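Local coordinates for glyoxalase-like domain protein (PDB 3P8A) that is of unknown function but belongs to the glyoxalase-like VOC family, whose members commonly bind ligands or metals in clefts lined by curved beta sheets, at residues A[43-48]-A[184-189]; A[79-84]-A[96-101]; A[147-152]-A[168-173]; A[188-193]-A[249-254]. One frame throughout, in Å; residues are numbered along the deposited sequence. Where two conformers were deposited one is given.

Contact 1. Residues A[43-48]-A[184-189]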
# COMPACT_ATOMS: atom_id res chain seq x y z
N ASP A 43 4.63 -15.33 -15.16
CA ASP A 43 3.25 -15.13 -14.68
C ASP A 43 3.05 -15.69 -13.26
O ASP A 43 1.98 -16.20 -12.96
CB ASP A 43 2.22 -15.73 -15.68
CG ASP A 43 2.12 -14.99 -17.01
OD1 ASP A 43 1.23 -14.12 -17.15
OD2 ASP A 43 2.94 -15.28 -17.91
N VAL A 44 4.11 -15.60 -12.40
CA VAL A 44 4.10 -16.13 -11.02
C VAL A 44 2.86 -15.58 -10.27
O VAL A 44 2.11 -16.35 -9.68
CB VAL A 44 5.41 -15.86 -10.22
CG1 VAL A 44 6.48 -16.94 -10.44
CG2 VAL A 44 5.95 -14.46 -10.45
N ILE A 45 2.63 -14.26 -10.39
CA ILE A 45 1.45 -13.59 -9.83
C ILE A 45 0.64 -13.16 -11.03
O ILE A 45 1.13 -12.40 -11.87
CB ILE A 45 1.77 -12.40 -8.88
CG1 ILE A 45 2.46 -12.89 -7.60
CG2 ILE A 45 0.49 -11.56 -8.56
CD1 ILE A 45 3.29 -11.83 -6.90
N LYS A 46 -0.61 -13.63 -11.10
CA LYS A 46 -1.52 -13.26 -12.18
C LYS A 46 -2.04 -11.84 -11.95
O LYS A 46 -2.23 -11.41 -10.81
CB LYS A 46 -2.67 -14.28 -12.29
CG LYS A 46 -2.37 -15.45 -13.25
CD LYS A 46 -1.52 -16.54 -12.59
CE LYS A 46 -0.98 -17.55 -13.57
NZ LYS A 46 0.07 -18.39 -12.95
N LEU A 47 -2.24 -11.12 -13.05
CA LEU A 47 -2.71 -9.75 -13.05
C LEU A 47 -4.02 -9.62 -13.77
O LEU A 47 -4.30 -10.36 -14.70
CB LEU A 47 -1.66 -8.81 -13.70
CG LEU A 47 -0.24 -8.86 -13.16
CD1 LEU A 47 0.67 -7.94 -13.96
CD2 LEU A 47 -0.18 -8.47 -11.69
N HIS A 48 -4.83 -8.66 -13.30
CA HIS A 48 -6.14 -8.31 -13.85
C HIS A 48 -6.15 -6.79 -14.02
O HIS A 48 -5.75 -6.07 -13.10
CB HIS A 48 -7.27 -8.78 -12.91
CG HIS A 48 -7.30 -10.27 -12.75
ND1 HIS A 48 -7.83 -11.10 -13.74
CD2 HIS A 48 -6.81 -11.04 -11.75
CE1 HIS A 48 -7.67 -12.33 -13.29
NE2 HIS A 48 -7.05 -12.35 -12.11
N TYR A 184 -10.67 -14.20 -8.24
CA TYR A 184 -9.36 -13.64 -8.57
C TYR A 184 -8.26 -13.95 -7.55
O TYR A 184 -7.08 -13.82 -7.90
CB TYR A 184 -9.44 -12.11 -8.79
CG TYR A 184 -10.47 -11.65 -9.80
CD1 TYR A 184 -10.50 -12.19 -11.08
CD2 TYR A 184 -11.37 -10.65 -9.48
CE1 TYR A 184 -11.45 -11.76 -12.02
CE2 TYR A 184 -12.32 -10.21 -10.41
CZ TYR A 184 -12.35 -10.77 -11.67
OH TYR A 184 -13.29 -10.35 -12.58
N PHE A 185 -8.61 -14.36 -6.31
CA PHE A 185 -7.63 -14.66 -5.27
C PHE A 185 -6.74 -15.84 -5.64
O PHE A 185 -7.22 -16.87 -6.12
CB PHE A 185 -8.29 -14.91 -3.90
CG PHE A 185 -8.99 -13.76 -3.21
CD1 PHE A 185 -8.78 -12.44 -3.62
CD2 PHE A 185 -9.87 -13.99 -2.15
CE1 PHE A 185 -9.43 -11.38 -2.97
CE2 PHE A 185 -10.52 -12.92 -1.51
CZ PHE A 185 -10.29 -11.62 -1.93
N GLN A 186 -5.42 -15.68 -5.42
CA GLN A 186 -4.43 -16.71 -5.73
C GLN A 186 -3.96 -17.20 -4.38
O GLN A 186 -2.98 -16.70 -3.83
CB GLN A 186 -3.28 -16.11 -6.55
CG GLN A 186 -3.76 -15.48 -7.85
CD GLN A 186 -2.68 -14.65 -8.47
OE1 GLN A 186 -1.73 -15.18 -9.05
NE2 GLN A 186 -2.83 -13.33 -8.39
N LYS A 187 -4.73 -18.13 -3.81
CA LYS A 187 -4.60 -18.67 -2.46
C LYS A 187 -3.37 -19.52 -2.12
O LYS A 187 -3.15 -19.84 -0.94
CB LYS A 187 -5.93 -19.24 -1.96
CG LYS A 187 -6.94 -18.11 -1.72
CD LYS A 187 -8.28 -18.59 -1.21
CE LYS A 187 -9.19 -17.41 -0.94
NZ LYS A 187 -10.52 -17.84 -0.43
N GLN A 188 -2.51 -19.77 -3.12
CA GLN A 188 -1.21 -20.44 -2.96
C GLN A 188 -0.26 -19.41 -2.29
O GLN A 188 0.73 -19.79 -1.65
CB GLN A 188 -0.66 -20.88 -4.34
CG GLN A 188 -0.27 -19.72 -5.27
CD GLN A 188 -0.60 -19.85 -6.72
OE1 GLN A 188 0.27 -19.89 -7.59
NE2 GLN A 188 -1.89 -19.85 -7.04
N PHE A 189 -0.56 -18.10 -2.47
CA PHE A 189 0.20 -16.99 -1.93
C PHE A 189 -0.46 -16.38 -0.72
O PHE A 189 -1.69 -16.34 -0.64
CB PHE A 189 0.39 -15.89 -2.98
CG PHE A 189 1.04 -16.33 -4.26
CD1 PHE A 189 2.31 -16.89 -4.26
CD2 PHE A 189 0.41 -16.11 -5.48
CE1 PHE A 189 2.92 -17.27 -5.46
CE2 PHE A 189 1.02 -16.50 -6.68
CZ PHE A 189 2.26 -17.09 -6.65
O HOH W 1 -6.21 -13.72 -10.26
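Lys46 and Gln186 meet where two loops dock: one leads into edge strand 48-53 of the eight-stranded sheet, the other into strand 189-198 of the seven-stranded sheet. Gln186 crosses to Lys46 with its chain extended beyond CG (chi2 168°), which carries the amide to the opposite backbone. OE1 receives the N-H of Lys46 at 2.8 Å in a nearly straight bond (171°), while NE2 gives a weak bond to Lys46 O at 3.1 Å. Glutamine suits the place because its amide can answer both the donor and the acceptor of one residue, much as a neighbouring peptide would; NE2 is also bonded to Tyr64 O, so this buried amide makes three hydrogen bonds, one of them weak.

The type I turn from Gln186 to Phe189 is closed by Phe189 N to Gln186 O at 3.1 Å. It brings the ring of Phe189 against the first loop: Val44 O approaches the ring edge, 3.1 Å from CZ, and Ile45 CG1 lies 4.0 Å from CE2. At the other end Tyr184 CD1 rests over one face of the His48 imidazole, 3.6 Å from His48 CE1, with the ring planes at an oblique 46°. The surface amine of Lys46 turns back, NZ bonding Asp43 O at 2.9 Å. A side-chain amide that bonds a loop backbone in this way joins the two curved sheets of a double-sheet, VOC-type fold.

Contact 2. Residues A[79-84]-A[96-101]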
# COMPACT_ATOMS: atom_id res chain seq x y z
N GLU A 79 0.04 15.54 -17.32
CA GLU A 79 -0.23 16.96 -17.08
C GLU A 79 -1.27 17.13 -15.94
O GLU A 79 -1.09 18.00 -15.08
CB GLU A 79 -0.61 17.72 -18.37
CG GLU A 79 -1.08 16.89 -19.55
CD GLU A 79 -0.06 16.01 -20.27
OE1 GLU A 79 0.92 16.56 -20.81
OE2 GLU A 79 -0.27 14.78 -20.30
N LYS A 80 -2.29 16.24 -15.90
CA LYS A 80 -3.30 16.21 -14.84
C LYS A 80 -2.66 15.89 -13.50
O LYS A 80 -2.89 16.62 -12.54
CB LYS A 80 -4.42 15.21 -15.17
CG LYS A 80 -5.43 15.01 -14.04
CD LYS A 80 -6.60 14.17 -14.47
CE LYS A 80 -7.72 14.96 -15.12
NZ LYS A 80 -8.20 16.07 -14.25
N LEU A 81 -1.86 14.81 -13.42
CA LEU A 81 -1.20 14.39 -12.18
C LEU A 81 -0.27 15.47 -11.62
O LEU A 81 -0.29 15.71 -10.43
CB LEU A 81 -0.44 13.07 -12.40
CG LEU A 81 0.08 12.36 -11.14
CD1 LEU A 81 -1.06 11.90 -10.22
CD2 LEU A 81 0.91 11.16 -11.54
N LYS A 82 0.51 16.14 -12.49
CA LYS A 82 1.43 17.22 -12.09
C LYS A 82 0.67 18.42 -11.49
O LYS A 82 1.15 19.03 -10.53
CB LYS A 82 2.25 17.69 -13.30
CG LYS A 82 3.45 16.82 -13.62
CD LYS A 82 4.06 17.19 -14.98
CE LYS A 82 5.54 17.49 -14.95
NZ LYS A 82 6.36 16.31 -14.56
N LYS A 83 -0.51 18.75 -12.06
CA LYS A 83 -1.38 19.83 -11.60
C LYS A 83 -1.89 19.47 -10.21
O LYS A 83 -1.79 20.28 -9.28
CB LYS A 83 -2.58 20.00 -12.55
CG LYS A 83 -2.32 20.89 -13.76
CD LYS A 83 -3.59 21.08 -14.63
CE LYS A 83 -4.65 21.98 -14.02
NZ LYS A 83 -5.94 21.93 -14.76
N MSE A 84 -2.41 18.22 -10.09
CA MSE A 84 -2.96 17.69 -8.85
C MSE A 84 -1.92 17.59 -7.75
O MSE A 84 -2.26 17.81 -6.59
CB MSE A 84 -3.68 16.35 -9.09
CG MSE A 84 -4.94 16.50 -9.95
SE MSE A 84 -6.26 17.78 -9.28
CE MSE A 84 -5.88 19.30 -10.49
N THR A 96 -0.09 11.04 -6.69
CA THR A 96 0.83 12.15 -6.82
C THR A 96 2.22 11.86 -6.26
O THR A 96 3.16 12.59 -6.57
CB THR A 96 0.18 13.47 -6.31
OG1 THR A 96 -0.24 13.30 -4.97
CG2 THR A 96 -1.04 13.90 -7.14
N GLN A 97 2.36 10.75 -5.47
CA GLN A 97 3.66 10.29 -4.94
C GLN A 97 4.58 9.98 -6.10
O GLN A 97 5.79 10.17 -5.96
CB GLN A 97 3.52 9.01 -4.09
CG GLN A 97 2.90 9.24 -2.74
CD GLN A 97 3.00 8.00 -1.89
OE1 GLN A 97 4.09 7.46 -1.64
NE2 GLN A 97 1.87 7.53 -1.41
N ILE A 98 4.01 9.54 -7.25
CA ILE A 98 4.74 9.24 -8.52
C ILE A 98 5.55 10.49 -8.91
O ILE A 98 6.75 10.39 -9.16
CB ILE A 98 3.79 8.76 -9.67
CG1 ILE A 98 3.13 7.41 -9.33
CG2 ILE A 98 4.55 8.64 -11.02
CD1 ILE A 98 1.98 6.97 -10.34
N VAL A 99 4.90 11.67 -8.88
CA VAL A 99 5.53 12.96 -9.22
C VAL A 99 6.52 13.40 -8.14
O VAL A 99 7.68 13.71 -8.44
CB VAL A 99 4.46 14.07 -9.48
CG1 VAL A 99 5.13 15.43 -9.75
CG2 VAL A 99 3.56 13.68 -10.65
N GLN A 100 6.06 13.45 -6.89
CA GLN A 100 6.83 13.90 -5.73
C GLN A 100 8.09 13.08 -5.49
O GLN A 100 9.11 13.62 -5.02
CB GLN A 100 5.93 13.92 -4.50
CG GLN A 100 4.98 15.11 -4.54
CD GLN A 100 3.71 14.91 -3.80
OE1 GLN A 100 3.47 13.86 -3.18
NE2 GLN A 100 2.87 15.93 -3.85
N GLU A 101 8.05 11.78 -5.85
CA GLU A 101 9.19 10.90 -5.75
C GLU A 101 9.98 10.78 -7.07
O GLU A 101 10.67 9.79 -7.30
CB GLU A 101 8.83 9.56 -5.11
CG GLU A 101 8.28 9.76 -3.70
CD GLU A 101 7.52 8.60 -3.10
OE1 GLU A 101 7.91 7.43 -3.34
OE2 GLU A 101 6.56 8.86 -2.34
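Leu81 and Thr96 bring the backbones within 6.2 Å, CA to CA, and Lys82 and Val99 lie 6.6 Å apart by the same measure. The first segment is nearly the whole of helix 78-84; the second is a brief helical turn in which Thr96 O accepts the N-H of Gln100 at 3.0 Å.

The contact between them is apolar and centred on Leu81. With its CG opposite the backbone N (chi1 -168°), its branch reaches across and divides: CD1 meets Thr96 CG2 at 3.7 Å, CD2 comes to 4.2 Å from Ile98 CB, and the branch point CG lies 3.8 Å from Val99 CG2. Leu81 and Val99 reach past one another, touching along their flanks. Leucine's forked end suits a place with three neighbours, and the compact, branched valine allows the close approach.

Thr96 serves two environments. Its methyl turns to the helix, where it also lies 4.1 Å from CB of selenomethionine Met84, while OG1 is bonded to Gly90 O in the intervening loop. Gln100 NE2 bonds that same carbonyl, tying the loop to the second helical turn. Leu81 further packs on Val75, and Ile98 on Leu73, both of strand 69-75. The pairing is that of two short helices packed across the loop between them, a connection that carries the chain from strand 69-75 to strand 106-113 of the VOC-type sheet.

Contact 3. Residues A[147-152]-A[168-173]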
# COMPACT_ATOMS: atom_id res chain seq x y z
N VAL A 147 -16.59 0.84 -9.16
CA VAL A 147 -16.19 0.42 -7.82
C VAL A 147 -15.90 1.67 -7.00
O VAL A 147 -15.21 2.56 -7.50
CB VAL A 147 -15.03 -0.63 -7.78
CG1 VAL A 147 -15.49 -1.98 -8.34
CG2 VAL A 147 -13.79 -0.14 -8.50
N LYS A 148 -16.50 1.80 -5.81
CA LYS A 148 -16.34 3.00 -4.98
C LYS A 148 -15.65 2.77 -3.63
O LYS A 148 -15.75 1.70 -3.02
CB LYS A 148 -17.68 3.73 -4.78
CG LYS A 148 -18.33 4.21 -6.07
CD LYS A 148 -19.13 5.50 -5.89
CE LYS A 148 -20.61 5.29 -5.70
NZ LYS A 148 -21.35 6.57 -5.74
N TRP A 149 -14.91 3.79 -3.19
CA TRP A 149 -14.21 3.77 -1.91
C TRP A 149 -13.88 5.18 -1.43
O TRP A 149 -14.03 6.15 -2.18
CB TRP A 149 -12.94 2.88 -1.99
CG TRP A 149 -11.83 3.41 -2.84
CD1 TRP A 149 -10.74 4.11 -2.41
CD2 TRP A 149 -11.68 3.27 -4.27
NE1 TRP A 149 -9.89 4.36 -3.46
CE2 TRP A 149 -10.45 3.87 -4.62
CE3 TRP A 149 -12.46 2.68 -5.28
CZ2 TRP A 149 -10.00 3.93 -5.94
CZ3 TRP A 149 -12.01 2.74 -6.59
CH2 TRP A 149 -10.79 3.35 -6.91
N GLN A 150 -13.44 5.28 -0.18
CA GLN A 150 -12.98 6.51 0.45
C GLN A 150 -11.57 6.31 0.95
O GLN A 150 -11.25 5.23 1.47
CB GLN A 150 -13.85 6.92 1.64
CG GLN A 150 -15.32 7.16 1.33
CD GLN A 150 -16.06 7.27 2.63
OE1 GLN A 150 -16.73 6.33 3.08
NE2 GLN A 150 -15.83 8.35 3.35
N LEU A 151 -10.75 7.34 0.84
CA LEU A 151 -9.38 7.33 1.35
C LEU A 151 -9.22 8.41 2.43
O LEU A 151 -9.89 9.45 2.37
CB LEU A 151 -8.36 7.57 0.24
CG LEU A 151 -8.34 6.55 -0.91
CD1 LEU A 151 -7.29 6.91 -1.90
CD2 LEU A 151 -8.09 5.14 -0.42
N LEU A 152 -8.36 8.18 3.40
CA LEU A 152 -8.04 9.14 4.45
C LEU A 152 -6.53 9.13 4.58
O LEU A 152 -5.91 8.05 4.59
CB LEU A 152 -8.71 8.77 5.78
CG LEU A 152 -8.47 9.70 6.99
CD1 LEU A 152 -9.26 10.99 6.87
CD2 LEU A 152 -8.79 8.97 8.26
N ILE A 168 -8.31 3.04 3.75
CA ILE A 168 -9.33 2.79 2.77
C ILE A 168 -10.58 2.19 3.42
O ILE A 168 -10.50 1.30 4.26
CB ILE A 168 -8.84 1.89 1.57
CG1 ILE A 168 -9.84 1.91 0.38
CG2 ILE A 168 -8.50 0.43 2.01
CD1 ILE A 168 -9.20 1.45 -0.99
N GLN A 169 -11.73 2.67 2.97
CA GLN A 169 -13.02 2.11 3.33
C GLN A 169 -13.75 1.91 2.00
O GLN A 169 -14.08 2.88 1.31
CB GLN A 169 -13.84 2.99 4.28
CG GLN A 169 -15.05 2.20 4.83
CD GLN A 169 -16.04 3.06 5.56
OE1 GLN A 169 -15.70 3.77 6.51
NE2 GLN A 169 -17.29 2.94 5.19
N TRP A 170 -13.93 0.65 1.64
CA TRP A 170 -14.64 0.24 0.42
C TRP A 170 -16.15 0.45 0.63
O TRP A 170 -16.67 0.11 1.71
CB TRP A 170 -14.33 -1.25 0.14
CG TRP A 170 -12.91 -1.50 -0.24
CD1 TRP A 170 -11.93 -2.03 0.54
CD2 TRP A 170 -12.30 -1.23 -1.52
NE1 TRP A 170 -10.74 -2.08 -0.15
CE2 TRP A 170 -10.95 -1.64 -1.43
CE3 TRP A 170 -12.78 -0.72 -2.73
CZ2 TRP A 170 -10.06 -1.51 -2.51
CZ3 TRP A 170 -11.89 -0.57 -3.79
CH2 TRP A 170 -10.54 -0.95 -3.67
N GLU A 171 -16.85 1.02 -0.38
CA GLU A 171 -18.31 1.22 -0.32
C GLU A 171 -18.97 -0.14 -0.07
O GLU A 171 -19.71 -0.30 0.89
CB GLU A 171 -18.83 1.92 -1.59
CG GLU A 171 -19.57 3.22 -1.32
CD GLU A 171 -18.85 4.31 -0.55
OE1 GLU A 171 -19.39 4.73 0.51
OE2 GLU A 171 -17.78 4.78 -1.00
N GLU A 172 -18.58 -1.15 -0.88
CA GLU A 172 -18.99 -2.55 -0.76
C GLU A 172 -18.59 -3.07 0.64
O GLU A 172 -17.50 -2.78 1.15
CB GLU A 172 -18.33 -3.39 -1.86
CG GLU A 172 -19.17 -4.55 -2.36
CD GLU A 172 -18.87 -4.90 -3.80
OE1 GLU A 172 -19.55 -4.35 -4.70
OE2 GLU A 172 -17.92 -5.68 -4.04
N SER A 173 -19.51 -3.79 1.28
CA SER A 173 -19.35 -4.32 2.62
C SER A 173 -18.22 -5.36 2.72
O SER A 173 -17.71 -5.88 1.72
CB SER A 173 -20.66 -4.95 3.11
OG SER A 173 -21.80 -4.13 2.87
O HOH W 2 -16.45 -0.95 -3.11
O HOH W 3 -16.53 4.10 1.76
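Gln150 and Gln169 face each other as an antiparallel hydrogen-bonded pair, with Gln150 N to Gln169 O at 2.9 Å and Gln169 N to Gln150 O at 3.0 Å. Glu171 N adds a bond to Lys148 O, carrying the pairing just beyond strand 166-170.

On the face holding Trp149, Leu151, Ile168 and Trp170 the packing is tight. Trp149 and Trp170 extend alongside one another, CE3 to CZ3 at 3.6 Å, but their planes are turned by 51°, neither stacked nor edge-to-face. Trp149 takes the crowded first torsion (chi1 69°), CG between backbone N and carbonyl carbon. Its CD1 then meets Ile168 CD1 at 3.4 Å, and that same methyl sits over one face of the Trp170 indole, offset toward the rim. Leu151 CD2 extends the apolar row, 3.8 Å from Ile168 CG1.

The face of Gln150 and Gln169 is more polar here. A water donates to Gln150 OE1 at 2.6 Å and to Gln169 O at 2.8 Å, so this carbonyl serves both the neighbouring strand and solvent. Farther out, Gln169 OE1 receives the N-H of Ile117, Glu171 OE2 is held by Gln136, and Arg177 forms a cation-pi contact with Trp170. The chemistry implies a two-faced hairpin: glutamines and a glutamate suit the watered side, while the two indoles pack in a buried apolar layer with Leu151 and Ile168. A glycerol, probably from crystallisation, lies about 4 Å from Trp149, consistent with a pocket there.

Contact 4. Residues A[188-193]-A[249-254]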
# COMPACT_ATOMS: atom_id res chain seq x y z
N GLN A 188 -2.51 -19.77 -3.12
CA GLN A 188 -1.21 -20.44 -2.96
C GLN A 188 -0.26 -19.41 -2.29
O GLN A 188 0.73 -19.79 -1.65
CB GLN A 188 -0.66 -20.88 -4.34
CG GLN A 188 -0.27 -19.72 -5.27
CD GLN A 188 -0.60 -19.85 -6.72
OE1 GLN A 188 0.27 -19.89 -7.59
NE2 GLN A 188 -1.89 -19.85 -7.04
N PHE A 189 -0.56 -18.10 -2.47
CA PHE A 189 0.20 -16.99 -1.93
C PHE A 189 -0.46 -16.38 -0.72
O PHE A 189 -1.69 -16.34 -0.64
CB PHE A 189 0.39 -15.89 -2.98
CG PHE A 189 1.04 -16.33 -4.26
CD1 PHE A 189 2.31 -16.89 -4.26
CD2 PHE A 189 0.41 -16.11 -5.48
CE1 PHE A 189 2.92 -17.27 -5.46
CE2 PHE A 189 1.02 -16.50 -6.68
CZ PHE A 189 2.26 -17.09 -6.65
N SER A 190 0.36 -15.82 0.17
CA SER A 190 -0.05 -15.14 1.38
C SER A 190 1.03 -14.11 1.73
O SER A 190 2.20 -14.48 1.90
CB SER A 190 -0.22 -16.15 2.51
OG SER A 190 -0.96 -15.59 3.59
N ILE A 191 0.67 -12.81 1.78
CA ILE A 191 1.61 -11.76 2.17
C ILE A 191 1.93 -12.00 3.66
O ILE A 191 1.01 -12.24 4.46
CB ILE A 191 1.11 -10.33 1.85
CG1 ILE A 191 1.10 -10.07 0.32
CG2 ILE A 191 1.95 -9.26 2.58
CD1 ILE A 191 0.15 -9.02 -0.17
N GLU A 192 3.22 -12.02 4.01
CA GLU A 192 3.67 -12.27 5.37
C GLU A 192 4.30 -11.05 6.01
O GLU A 192 4.06 -10.78 7.19
CB GLU A 192 4.68 -13.43 5.33
CG GLU A 192 5.12 -13.94 6.69
CD GLU A 192 6.23 -14.98 6.67
OE1 GLU A 192 6.79 -15.24 5.58
OE2 GLU A 192 6.54 -15.52 7.75
N THR A 193 5.16 -10.33 5.25
CA THR A 193 5.91 -9.19 5.78
C THR A 193 6.11 -8.14 4.72
O THR A 193 6.30 -8.45 3.55
CB THR A 193 7.29 -9.68 6.31
OG1 THR A 193 7.10 -10.76 7.21
CG2 THR A 193 8.09 -8.58 7.01
N ILE A 249 7.40 -10.01 1.51
CA ILE A 249 7.68 -11.44 1.69
C ILE A 249 6.36 -12.14 1.53
O ILE A 249 5.42 -11.84 2.25
CB ILE A 249 8.41 -11.80 3.01
CG1 ILE A 249 9.71 -10.97 3.17
CG2 ILE A 249 8.69 -13.32 3.09
CD1 ILE A 249 10.40 -11.14 4.54
N ILE A 250 6.28 -13.03 0.54
CA ILE A 250 5.07 -13.76 0.18
C ILE A 250 5.29 -15.23 0.39
O ILE A 250 6.19 -15.81 -0.22
CB ILE A 250 4.56 -13.46 -1.26
CG1 ILE A 250 4.41 -11.94 -1.51
CG2 ILE A 250 3.19 -14.14 -1.49
CD1 ILE A 250 4.36 -11.54 -3.04
N LYS A 251 4.48 -15.84 1.24
CA LYS A 251 4.54 -17.27 1.47
C LYS A 251 3.92 -17.93 0.23
O LYS A 251 2.88 -17.47 -0.24
CB LYS A 251 3.77 -17.64 2.74
CG LYS A 251 4.57 -17.44 4.02
CD LYS A 251 3.81 -17.99 5.24
CE LYS A 251 3.08 -16.94 6.07
NZ LYS A 251 1.91 -16.33 5.37
N ASP A 252 4.60 -18.91 -0.34
CA ASP A 252 4.13 -19.60 -1.55
C ASP A 252 4.00 -21.09 -1.24
O ASP A 252 5.00 -21.77 -1.06
CB ASP A 252 5.08 -19.32 -2.75
CG ASP A 252 4.70 -19.97 -4.08
OD1 ASP A 252 3.53 -20.39 -4.24
OD2 ASP A 252 5.57 -20.00 -4.99
N ALA A 253 2.74 -21.58 -1.18
CA ALA A 253 2.40 -22.98 -0.89
C ALA A 253 2.98 -23.98 -1.90
O ALA A 253 3.23 -25.13 -1.54
CB ALA A 253 0.89 -23.15 -0.80
N GLN A 254 3.22 -23.53 -3.15
CA GLN A 254 3.79 -24.35 -4.23
C GLN A 254 5.33 -24.25 -4.33
O GLN A 254 5.94 -24.96 -5.13
CB GLN A 254 3.12 -24.03 -5.58
CG GLN A 254 1.60 -24.26 -5.64
CD GLN A 254 1.11 -25.70 -5.65
OE1 GLN A 254 1.86 -26.67 -5.42
NE2 GLN A 254 -0.18 -25.88 -5.89
O HOH W 4 0.73 -14.32 7.06
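Phe189 and Asp252 extend in the same direction, flank to flank, the carboxylate turned 45° from the ring and Asp252 OD1 3.4 Å from Phe189 CE1. A fully trans first torsion (chi1 -180°) brings the carboxylate up to the CD1-CE1 side of the ring, and Gln188 CG covers one ring face over its centre. On this same side Ile250 CG2 crosses to Phe189 CB at 3.6 Å, and Ile191 faces Ile250 more loosely; beta-branched residues suit such buried strand positions.

The other side is more polar. Lys251 and Glu192 cross at about a right angle, touching through methylenes, with Lys251 CE 3.7 Å from Glu192 CG. Their charges stay apart, Lys251 NZ and Glu192 OE1 separated by 5.0 Å, because the lysine bends at its third and fourth torsions and delivers NZ to a water at 2.9 Å. Thr193 CB then packs against Ile249 CD1.

Between Ile191 and Thr193 the register slips by one, a classic beta bulge: Ile249 O accepts Glu192 N at 2.8 Å and, weakly, Thr193 N at 3.4 Å. Glu192 and Thr193 thus both face Ile249, and the CB of Glu192 points toward the partner strand. At the far end Ala253 N bonds Gln188 O almost straight (177°). These two strands lie in the middle of the seven-stranded sheet: strand 189-198 is flanked on its other side by 234-239, and 244-252 by parallel strand 266-272, whose Tyr268 and Phe270 pack on Ile250.

In the fold
From the N terminus, the loop after strand 24-31 opens contact 1, which closes only at residues 184-189, across 135 intervening residues. Nested within it, contact 2 closes a short loop between two helical segments, and contact 3 closes the hairpin of strands 147-155 and 166-170; these two follow in series and do not touch, their centres 22 Å apart. Contact 4 starts on the stretch where contact 1 ends, sharing Gln188 and Phe189, and closes a second loop at 249-254. Ile45 CD1 and Ile250 CD1, 4.0 Å apart, link the two directly. Contact 3 lies in the eight-stranded sheet, contact 2 in a helical connection between its strands, contact 4 in the seven-stranded one; contact 1 bridges both.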